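Local structure of beta-lactamase (Burkholderia cenocepacia, 5E2G) at residues L91-V102 / I130-P138; L229-M239 / V324-V335. The protein probably hydrolyses beta-lactams to substituted beta-amino acids as a class C beta-lactamase, and may act as a D-alanine carboxypeptidase. All coordinates share one frame; numbering follows the deposited sequence.

Interaction 1: residues L91-V102 / I130-P138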
loop_
_atom_site.group_PDB
_atom_site.type_symbol
_atom_site.label_atom_id
_atom_site.label_comp_id
_atom_site.label_asym_id
_atom_site.label_seq_id
_atom_site.Cartn_x
_atom_site.Cartn_y
_atom_site.Cartn_z
ATOM N N LEU A 91 9.519 6.433 -21.859
ATOM C CA LEU A 91 8.540 7.005 -22.781
ATOM C C LEU A 91 9.265 8.061 -23.595
ATOM O O LEU A 91 9.274 9.243 -23.229
ATOM C CB LEU A 91 7.347 7.607 -22.040
ATOM C CG LEU A 91 6.493 6.634 -21.239
ATOM C CD1 LEU A 91 5.362 7.389 -20.552
ATOM C CD2 LEU A 91 5.962 5.505 -22.126
ATOM N N PRO A 92 9.884 7.684 -24.708
ATOM C CA PRO A 92 10.744 8.631 -25.431
ATOM C C PRO A 92 10.023 9.863 -25.947
ATOM O O PRO A 92 10.659 10.908 -26.120
ATOM C CB PRO A 92 11.288 7.781 -26.586
ATOM C CG PRO A 92 11.165 6.379 -26.119
ATOM C CD PRO A 92 9.931 6.335 -25.285
ATOM N N GLU A 93 8.718 9.768 -26.214
ATOM C CA GLU A 93 7.977 10.925 -26.710
ATOM C C GLU A 93 8.020 12.082 -25.720
ATOM O O GLU A 93 8.111 13.249 -26.121
ATOM C CB GLU A 93 6.525 10.535 -26.997
ATOM C CG GLU A 93 6.344 9.393 -27.983
ATOM C CD GLU A 93 5.053 9.525 -28.779
ATOM O OE1 GLU A 93 4.696 10.671 -29.131
ATOM O OE2 GLU A 93 4.393 8.495 -29.048
ATOM N N LEU A 94 7.953 11.775 -24.420
ATOM C CA LEU A 94 7.902 12.785 -23.372
ATOM C C LEU A 94 9.214 13.519 -23.187
ATOM O O LEU A 94 9.255 14.478 -22.409
ATOM C CB LEU A 94 7.499 12.149 -22.047
ATOM C CG LEU A 94 6.163 11.418 -22.040
ATOM C CD1 LEU A 94 5.821 10.922 -20.633
ATOM C CD2 LEU A 94 5.076 12.326 -22.590
ATOM N N GLN A 95 10.282 13.089 -23.848
ATOM C CA GLN A 95 11.525 13.842 -23.796
ATOM C C GLN A 95 11.285 15.244 -24.331
ATOM O O GLN A 95 10.780 15.419 -25.444
ATOM C CB GLN A 95 12.607 13.134 -24.605
ATOM C CG GLN A 95 12.917 11.739 -24.108
ATOM C CD GLN A 95 13.808 10.973 -25.055
ATOM O OE1 GLN A 95 14.277 11.514 -26.054
ATOM N NE2 GLN A 95 14.045 9.703 -24.749
ATOM N N GLY A 96 11.629 16.244 -23.521
ATOM C CA GLY A 96 11.281 17.622 -23.787
ATOM C C GLY A 96 10.032 18.098 -23.080
ATOM O O GLY A 96 9.751 19.304 -23.091
ATOM N N LYS A 97 9.298 17.218 -22.484
ATOM C CA LYS A 97 8.090 17.588 -21.785
ATOM C C LYS A 97 8.315 17.557 -20.281
ATOM O O LYS A 97 9.126 16.763 -19.786
ATOM C CB LYS A 97 6.948 16.643 -22.150
ATOM C CG LYS A 97 6.026 17.185 -23.216
ATOM C CD LYS A 97 6.764 17.571 -24.480
ATOM C CE LYS A 97 6.842 19.089 -24.649
ATOM N NZ LYS A 97 5.555 19.779 -24.341
ATOM N N PRO A 98 7.611 18.440 -19.557
ATOM C CA PRO A 98 7.785 18.511 -18.093
ATOM C C PRO A 98 7.756 17.164 -17.386
ATOM O O PRO A 98 8.480 16.980 -16.401
ATOM C CB PRO A 98 6.616 19.407 -17.667
ATOM C CG PRO A 98 6.457 20.345 -18.821
ATOM C CD PRO A 98 6.767 19.544 -20.061
ATOM N N PHE A 99 6.953 16.215 -17.864
ATOM C CA PHE A 99 6.903 14.897 -17.247
ATOM C C PHE A 99 8.088 14.024 -17.632
ATOM O O PHE A 99 8.414 13.089 -16.891
ATOM C CB PHE A 99 5.598 14.183 -17.619
ATOM C CG PHE A 99 5.295 12.998 -16.747
ATOM C CD1 PHE A 99 4.697 13.172 -15.506
ATOM C CD2 PHE A 99 5.628 11.712 -17.156
ATOM C CE1 PHE A 99 4.425 12.085 -14.683
ATOM C CE2 PHE A 99 5.365 10.616 -16.339
ATOM C CZ PHE A 99 4.758 10.805 -15.102
ATOM N N GLY A 100 8.739 14.304 -18.764
ATOM C CA GLY A 100 9.865 13.492 -19.193
ATOM C C GLY A 100 11.040 13.506 -18.237
ATOM O O GLY A 100 11.883 12.604 -18.291
ATOM N N VAL A 101 11.119 14.514 -17.364
ATOM C CA VAL A 101 12.212 14.625 -16.402
ATOM C C VAL A 101 11.848 14.107 -15.017
ATOM O O VAL A 101 12.752 13.952 -14.180
ATOM C CB VAL A 101 12.708 16.081 -16.270
ATOM C CG1 VAL A 101 13.075 16.649 -17.633
ATOM C CG2 VAL A 101 11.663 16.929 -15.578
ATOM N N VAL A 102 10.564 13.858 -14.736
ATOM C CA VAL A 102 10.189 13.264 -13.455
ATOM C C VAL A 102 10.864 11.907 -13.330
ATOM O O VAL A 102 10.823 11.093 -14.261
ATOM C CB VAL A 102 8.662 13.135 -13.331
ATOM C CG1 VAL A 102 8.302 12.453 -12.028
ATOM C CG2 VAL A 102 8.005 14.482 -13.390
ATOM N N ILE A 130 -0.269 8.953 -23.103
ATOM C CA ILE A 130 0.864 9.733 -23.586
ATOM C C ILE A 130 0.419 11.141 -23.937
ATOM O O ILE A 130 1.140 12.116 -23.694
ATOM C CB ILE A 130 1.517 9.032 -24.787
ATOM C CG1 ILE A 130 2.043 7.657 -24.373
ATOM C CG2 ILE A 130 2.626 9.893 -25.356
ATOM C CD1 ILE A 130 3.168 7.707 -23.376
ATOM N N ARG A 131 -0.784 11.274 -24.504
ATOM C CA ARG A 131 -1.331 12.604 -24.747
ATOM C C ARG A 131 -1.490 13.372 -23.445
ATOM O O ARG A 131 -1.162 14.564 -23.377
ATOM C CB ARG A 131 -2.669 12.511 -25.480
ATOM C CG ARG A 131 -2.543 12.188 -26.963
ATOM C CD ARG A 131 -3.850 12.459 -27.726
ATOM N NE ARG A 131 -4.450 11.244 -28.287
ATOM C CZ ARG A 131 -5.522 10.637 -27.783
ATOM N NH1 ARG A 131 -6.124 11.133 -26.707
ATOM N NH2 ARG A 131 -5.995 9.539 -28.359
ATOM N N TYR A 132 -1.981 12.709 -22.393
ATOM C CA TYR A 132 -2.167 13.407 -21.127
ATOM C C TYR A 132 -0.833 13.805 -20.509
ATOM O O TYR A 132 -0.681 14.932 -20.020
ATOM C CB TYR A 132 -2.963 12.560 -20.142
ATOM C CG TYR A 132 -2.861 13.140 -18.756
ATOM C CD1 TYR A 132 -3.312 14.434 -18.489
ATOM C CD2 TYR A 132 -2.281 12.417 -17.720
ATOM C CE1 TYR A 132 -3.200 14.988 -17.225
ATOM C CE2 TYR A 132 -2.167 12.959 -16.446
ATOM C CZ TYR A 132 -2.626 14.244 -16.203
ATOM O OH TYR A 132 -2.511 14.779 -14.935
ATOM N N LEU A 133 0.139 12.895 -20.502
ATOM C CA LEU A 133 1.428 13.218 -19.903
ATOM C C LEU A 133 2.135 14.337 -20.656
ATOM O O LEU A 133 2.851 15.142 -20.045
ATOM C CB LEU A 133 2.306 11.971 -19.853
ATOM C CG LEU A 133 1.759 10.841 -18.990
ATOM C CD1 LEU A 133 2.547 9.564 -19.210
ATOM C CD2 LEU A 133 1.797 11.246 -17.534
ATOM N N ASP A 134 1.940 14.414 -21.974
ATOM C CA ASP A 134 2.592 15.455 -22.759
ATOM C C ASP A 134 2.116 16.848 -22.361
ATOM O O ASP A 134 2.926 17.773 -22.227
ATOM C CB ASP A 134 2.344 15.213 -24.242
ATOM C CG ASP A 134 3.600 14.786 -24.973
ATOM O OD1 ASP A 134 4.409 15.671 -25.355
ATOM O OD2 ASP A 134 3.771 13.561 -25.167
ATOM N N ALA A 135 0.811 17.028 -22.185
ATOM C CA ALA A 135 0.265 18.334 -21.841
ATOM C C ALA A 135 0.380 18.657 -20.358
ATOM O O ALA A 135 0.050 19.779 -19.957
ATOM C CB ALA A 135 -1.196 18.415 -22.266
ATOM N N TRP A 136 0.835 17.708 -19.546
ATOM C CA TRP A 136 0.895 17.903 -18.108
ATOM C C TRP A 136 1.895 18.989 -17.745
ATOM O O TRP A 136 3.063 18.930 -18.141
ATOM C CB TRP A 136 1.278 16.597 -17.433
ATOM C CG TRP A 136 1.519 16.731 -15.974
ATOM C CD1 TRP A 136 0.579 16.762 -14.992
ATOM C CD2 TRP A 136 2.788 16.838 -15.321
ATOM N NE1 TRP A 136 1.182 16.882 -13.764
ATOM C CE2 TRP A 136 2.539 16.924 -13.940
ATOM C CE3 TRP A 136 4.109 16.867 -15.770
ATOM C CZ2 TRP A 136 3.564 17.034 -13.004
ATOM C CZ3 TRP A 136 5.123 16.977 -14.840
ATOM C CH2 TRP A 136 4.845 17.055 -13.473
ATOM N N ARG A 137 1.442 19.976 -16.979
ATOM C CA ARG A 137 2.302 21.051 -16.504
ATOM C C ARG A 137 2.293 21.050 -14.980
ATOM O O ARG A 137 1.218 21.190 -14.374
ATOM C CB ARG A 137 1.844 22.404 -17.057
ATOM C CG ARG A 137 1.890 22.487 -18.572
ATOM C CD ARG A 137 3.303 22.277 -19.073
ATOM N NE ARG A 137 3.406 22.333 -20.532
ATOM C CZ ARG A 137 3.455 21.268 -21.333
ATOM N NH1 ARG A 137 3.411 20.040 -20.828
ATOM N NH2 ARG A 137 3.552 21.434 -22.647
ATOM N N PRO A 138 3.438 20.898 -14.325
ATOM C CA PRO A 138 3.448 20.744 -12.867
ATOM C C PRO A 138 3.176 22.048 -12.135
ATOM O O PRO A 138 3.411 23.143 -12.642
ATOM C CB PRO A 138 4.869 20.253 -12.580
ATOM C CG PRO A 138 5.682 20.839 -13.684
ATOM C CD PRO A 138 4.792 20.849 -14.898
HETATM O O HOH W 1 4.825 17.245 -19.695
#

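Interaction 2: residues L229-M239 / V324-V335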
loop_
_atom_site.group_PDB
_atom_site.type_symbol
_atom_site.label_atom_id
_atom_site.label_comp_id
_atom_site.label_asym_id
_atom_site.label_seq_id
_atom_site.Cartn_x
_atom_site.Cartn_y
_atom_site.Cartn_z
ATOM N N LEU A 229 -1.624 -10.559 2.901
ATOM C CA LEU A 229 -1.069 -9.261 3.273
ATOM C C LEU A 229 -0.192 -9.386 4.513
ATOM O O LEU A 229 0.856 -8.739 4.617
ATOM C CB LEU A 229 -2.198 -8.257 3.505
ATOM C CG LEU A 229 -1.834 -6.789 3.311
ATOM C CD1 LEU A 229 -1.043 -6.633 2.026
ATOM C CD2 LEU A 229 -3.082 -5.937 3.265
ATOM N N LEU A 230 -0.591 -10.246 5.447
ATOM C CA LEU A 230 0.227 -10.491 6.627
ATOM C C LEU A 230 1.569 -11.095 6.243
ATOM O O LEU A 230 2.606 -10.729 6.804
ATOM C CB LEU A 230 -0.520 -11.408 7.595
ATOM C CG LEU A 230 0.083 -11.501 8.994
ATOM C CD1 LEU A 230 0.185 -10.099 9.610
ATOM C CD2 LEU A 230 -0.750 -12.437 9.859
ATOM N N ARG A 231 1.567 -12.035 5.295
ATOM C CA ARG A 231 2.819 -12.659 4.879
ATOM C C ARG A 231 3.758 -11.631 4.261
ATOM O O ARG A 231 4.974 -11.689 4.461
ATOM C CB ARG A 231 2.525 -13.804 3.913
ATOM C CG ARG A 231 3.709 -14.695 3.648
ATOM C CD ARG A 231 3.311 -15.991 2.956
ATOM N NE ARG A 231 4.484 -16.827 2.702
ATOM C CZ ARG A 231 5.052 -17.615 3.610
ATOM N NH1 ARG A 231 4.554 -17.684 4.831
ATOM N NH2 ARG A 231 6.119 -18.335 3.300
ATOM N N PHE A 232 3.202 -10.667 3.525
ATOM C CA PHE A 232 3.992 -9.553 3.007
ATOM C C PHE A 232 4.615 -8.740 4.142
ATOM O O PHE A 232 5.802 -8.399 4.097
ATOM C CB PHE A 232 3.096 -8.690 2.124
ATOM C CG PHE A 232 3.806 -7.570 1.403
ATOM C CD1 PHE A 232 4.989 -7.792 0.718
ATOM C CD2 PHE A 232 3.248 -6.306 1.363
ATOM C CE1 PHE A 232 5.627 -6.760 0.037
ATOM C CE2 PHE A 232 3.883 -5.262 0.681
ATOM C CZ PHE A 232 5.070 -5.496 0.017
ATOM N N VAL A 233 3.832 -8.445 5.184
ATOM C CA VAL A 233 4.357 -7.753 6.362
ATOM C C VAL A 233 5.503 -8.543 6.985
ATOM O O VAL A 233 6.531 -7.973 7.366
ATOM C CB VAL A 233 3.223 -7.499 7.374
ATOM C CG1 VAL A 233 3.775 -7.050 8.727
ATOM C CG2 VAL A 233 2.246 -6.470 6.819
ATOM N N GLN A 234 5.356 -9.864 7.077
ATOM C CA GLN A 234 6.453 -10.684 7.581
ATOM C C GLN A 234 7.680 -10.552 6.698
ATOM O O GLN A 234 8.800 -10.419 7.201
ATOM C CB GLN A 234 6.040 -12.153 7.671
ATOM C CG GLN A 234 4.931 -12.459 8.649
ATOM C CD GLN A 234 4.617 -13.944 8.693
ATOM O OE1 GLN A 234 3.720 -14.420 7.998
ATOM N NE2 GLN A 234 5.367 -14.687 9.503
ATOM N N ALA A 235 7.484 -10.585 5.378
ATOM C CA ALA A 235 8.601 -10.422 4.452
ATOM C C ALA A 235 9.282 -9.067 4.640
ATOM O O ALA A 235 10.514 -8.965 4.569
ATOM C CB ALA A 235 8.117 -10.597 3.015
ATOM N N ASN A 236 8.501 -8.017 4.908
ATOM C CA ASN A 236 9.067 -6.698 5.178
ATOM C C ASN A 236 9.823 -6.629 6.497
ATOM O O ASN A 236 10.435 -5.593 6.782
ATOM C CB ASN A 236 7.968 -5.638 5.145
ATOM C CG ASN A 236 7.705 -5.125 3.737
ATOM O OD1 ASN A 236 8.294 -4.140 3.309
ATOM N ND2 ASN A 236 6.827 -5.806 3.008
HETATM N N MSE A 237 9.807 -7.694 7.294
HETATM C CA MSE A 237 10.663 -7.767 8.468
HETATM C C MSE A 237 11.647 -8.936 8.362
HETATM O O MSE A 237 12.283 -9.312 9.345
HETATM C CB MSE A 237 9.811 -7.877 9.729
HETATM C CG MSE A 237 8.845 -6.720 9.892
HETATM SE SE MSE A 237 7.908 -6.719 11.598
HETATM C CE MSE A 237 6.690 -8.212 11.285
ATOM N N GLY A 238 11.755 -9.504 7.159
ATOM C CA GLY A 238 12.778 -10.488 6.851
ATOM C C GLY A 238 12.557 -11.869 7.426
ATOM O O GLY A 238 13.526 -12.604 7.639
HETATM N N MSE A 239 11.309 -12.262 7.649
HETATM C CA MSE A 239 11.026 -13.458 8.429
HETATM C C MSE A 239 10.726 -14.722 7.656
HETATM O O MSE A 239 10.643 -15.783 8.264
HETATM C CB MSE A 239 9.838 -13.201 9.349
HETATM C CG MSE A 239 10.091 -12.178 10.406
HETATM SE SE MSE A 239 8.435 -11.587 11.227
HETATM C CE MSE A 239 9.233 -10.579 12.653
ATOM N N VAL A 324 -2.087 -0.996 7.352
ATOM C CA VAL A 324 -0.947 -1.877 7.561
ATOM C C VAL A 324 0.088 -1.128 8.383
ATOM O O VAL A 324 0.450 -0.004 8.032
ATOM C CB VAL A 324 -0.324 -2.314 6.225
ATOM C CG1 VAL A 324 0.923 -3.126 6.484
ATOM C CG2 VAL A 324 -1.342 -3.087 5.380
ATOM N N ALA A 325 0.586 -1.745 9.454
ATOM C CA ALA A 325 1.618 -1.101 10.259
ATOM C C ALA A 325 2.487 -2.158 10.919
ATOM O O ALA A 325 1.974 -3.176 11.387
ATOM C CB ALA A 325 1.013 -0.182 11.329
ATOM N N PHE A 326 3.794 -1.912 10.977
ATOM C CA PHE A 326 4.675 -2.898 11.590
ATOM C C PHE A 326 5.942 -2.217 12.093
ATOM O O PHE A 326 6.258 -1.088 11.714
ATOM C CB PHE A 326 5.001 -4.040 10.613
ATOM C CG PHE A 326 5.646 -3.590 9.338
ATOM C CD1 PHE A 326 4.885 -3.071 8.304
ATOM C CD2 PHE A 326 7.017 -3.694 9.171
ATOM C CE1 PHE A 326 5.483 -2.655 7.130
ATOM C CE2 PHE A 326 7.617 -3.279 7.996
ATOM C CZ PHE A 326 6.850 -2.761 6.976
ATOM N N VAL A 327 6.639 -2.911 12.989
ATOM C CA VAL A 327 7.849 -2.399 13.631
ATOM C C VAL A 327 8.925 -3.468 13.499
ATOM O O VAL A 327 8.963 -4.398 14.314
ATOM C CB VAL A 327 7.610 -2.034 15.109
ATOM C CG1 VAL A 327 8.874 -1.484 15.727
ATOM C CG2 VAL A 327 6.481 -1.027 15.263
ATOM N N PRO A 328 9.805 -3.389 12.497
ATOM C CA PRO A 328 10.781 -4.477 12.291
ATOM C C PRO A 328 11.598 -4.838 13.527
ATOM O O PRO A 328 11.817 -6.027 13.790
ATOM C CB PRO A 328 11.664 -3.927 11.162
ATOM C CG PRO A 328 10.766 -3.004 10.406
ATOM C CD PRO A 328 9.880 -2.363 11.440
ATOM N N ALA A 329 12.039 -3.846 14.304
ATOM C CA ALA A 329 12.878 -4.132 15.461
ATOM C C ALA A 329 12.140 -4.950 16.507
ATOM O O ALA A 329 12.763 -5.750 17.213
ATOM C CB ALA A 329 13.391 -2.833 16.081
ATOM N N LYS A 330 10.822 -4.769 16.626
ATOM C CA LYS A 330 10.021 -5.473 17.624
ATOM C C LYS A 330 9.345 -6.725 17.079
ATOM O O LYS A 330 8.742 -7.474 17.861
ATOM C CB LYS A 330 8.956 -4.538 18.216
ATOM C CG LYS A 330 9.523 -3.356 18.995
ATOM C CD LYS A 330 9.638 -3.632 20.494
ATOM C CE LYS A 330 8.311 -3.398 21.217
ATOM N NZ LYS A 330 8.452 -3.475 22.703
ATOM N N ARG A 331 9.413 -6.957 15.767
ATOM C CA ARG A 331 8.931 -8.192 15.163
ATOM C C ARG A 331 7.425 -8.349 15.335
ATOM O O ARG A 331 6.919 -9.458 15.505
ATOM C CB ARG A 331 9.679 -9.397 15.734
ATOM C CG ARG A 331 11.184 -9.293 15.567
ATOM C CD ARG A 331 11.891 -10.478 16.173
ATOM N NE ARG A 331 11.501 -11.727 15.524
ATOM C CZ ARG A 331 10.696 -12.639 16.068
ATOM N NH1 ARG A 331 10.197 -12.447 17.284
ATOM N NH2 ARG A 331 10.398 -13.749 15.397
ATOM N N ILE A 332 6.700 -7.228 15.284
ATOM C CA ILE A 332 5.247 -7.217 15.398
ATOM C C ILE A 332 4.645 -6.448 14.221
ATOM O O ILE A 332 5.312 -5.639 13.571
ATOM C CB ILE A 332 4.786 -6.616 16.745
ATOM C CG1 ILE A 332 5.289 -5.178 16.901
ATOM C CG2 ILE A 332 5.285 -7.476 17.903
ATOM C CD1 ILE A 332 5.081 -4.604 18.273
ATOM N N GLY A 333 3.376 -6.727 13.929
ATOM C CA GLY A 333 2.683 -6.003 12.876
ATOM C C GLY A 333 1.206 -6.326 12.852
ATOM O O GLY A 333 0.765 -7.328 13.418
ATOM N N ILE A 334 0.443 -5.464 12.171
ATOM C CA ILE A 334 -1.005 -5.613 12.054
ATOM C C ILE A 334 -1.432 -5.346 10.616
ATOM O O ILE A 334 -0.852 -4.501 9.925
ATOM C CB ILE A 334 -1.771 -4.679 13.022
ATOM C CG1 ILE A 334 -3.272 -4.975 12.995
ATOM C CG2 ILE A 334 -1.552 -3.231 12.665
ATOM C CD1 ILE A 334 -4.060 -4.310 14.120
ATOM N N VAL A 335 -2.454 -6.077 10.175
ATOM C CA VAL A 335 -3.148 -5.855 8.913
ATOM C C VAL A 335 -4.635 -5.735 9.225
ATOM O O VAL A 335 -5.190 -6.588 9.922
ATOM C CB VAL A 335 -2.880 -7.007 7.921
ATOM C CG1 VAL A 335 -3.806 -6.936 6.737
ATOM C CG2 VAL A 335 -1.433 -6.983 7.486
HETATM O O HOH W 2 13.166 -7.995 11.962
#

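Interaction 1: residues L91-V102 / I130-P138
Leu133, on helix 126-135, sets its CD2 squarely over the middle of the Phe99 ring, 3.7 Å from the centroid and only 5° off the normal, a CH-pi contact. The same ring turns its edge to the face of Trp136 in a T-shaped pair, centroids 5.4 Å apart and planes at 88°. With CG anti to the backbone N (chi1 173°), the indole swings out towards 91-102, to lie beside Phe99 and Pro98, and Pro138 N lies over its opposite face. The second methyl, Leu133 CD1, meets Leu91 CD1 and Leu94 CD1, and Ile130 CD1 meets Leu91 CD1 at 3.6 Å.

Arg137 folds back, and its NH1 donates to two carbonyls of its own segment, Asp134 O (2.7 Å) and Trp136 O (2.9 Å), both within the guanidinium plane, which holds that group against Pro98 CD over one face. Water 1 accepts from Phe99 N at 3.0 Å and sits within bonding distance of Leu133 O and Trp136 O. Lys97 NZ approaches Arg137 NH2 to 3.1 Å, two donors side by side; Asp134 OD1, 4.4 Å from Lys97 NZ, may offset some of this charge. Farther out, Met155 of helix 150-164 and Leu107 of helix 104-108 touch Phe99, tying the 91-102 loop to the helical part of the fold. The join itself is mainly apolar, with water 1 as the polar bridge between the two segments.

Interaction 2: residues L229-M239 / V324-V335
The Phe326 ring meets Val233 CG1, Asn236 CB and Met237 CG obliquely, neither squarely over a face nor at an edge, while Trp269 forms an edge-to-face pair with it from outside. A second ring, Phe232, has Asn236 ND2 3.3 Å above the centre of one face; that nitrogen donates to Phe232 O from a position well above the carbonyl plane, not along a lone pair, and Asn236 OD1 accepts from His254. This is helix-on-sheet packing: helix 226-235 lies against the antiparallel hairpin of strands 321-327 and 332-338 in the large sheet of the beta-lactamase fold. The axis of 229-235 runs 30° from that of 324-327, 9.5 Å away at closest.

Along the middle, Val233 splits its branches: CG2 reaches Val324 CG1 (3.6 Å) and Val335 CG2, whereas CG1 lies by Phe326 CB. Gly333, lacking a side chain, leaves room for Val233 CG1. Leu229 CD2 fits against Val335 CG1 at 3.7 Å and also touches Val324.

Gly238, with positive phi, closes the helix in a Schellman motif, Met239 N bonding Gln234 O and Gly238 N bonding Ala235 O. Just before it, Met237, a selenomethionine, puts SE beside the Phe326 ring through its first two torsions (chi1 -58°, chi2 -173°), an oblique Met-aromatic contact; the bend at chi3 sets CE 3.7 Å from Ile332 O. Arg331 pairs with Asp33, and water 2 bridges the hairpin turn to the helix end, donating to Met237 O (3.1 Å) and Pro328 O (3.0 Å).

How the interactions relate
Interactions 1 and 2 lie on opposite sides of the chain's centre, their own centres 37 Å apart and their nearest atoms about 22 Å apart, so they do not touch. Interaction 1 is peripheral, 26 Å from the centre of the chain, and joins a loop to a helix end among the helices; interaction 2 is buried, 13 Å from that centre, and joins a helix to the large sheet. Of the two, 229-239/324-335 is linked to the probable active site: the Val324 side chain comes close to, but does not contact, a likely catalytic-type cluster, Ser62 and Lys65 of an SxxK pattern with Tyr148 and Lys313, and the Val324 backbone is hydrogen-bonded to Lys313 on the adjacent strand.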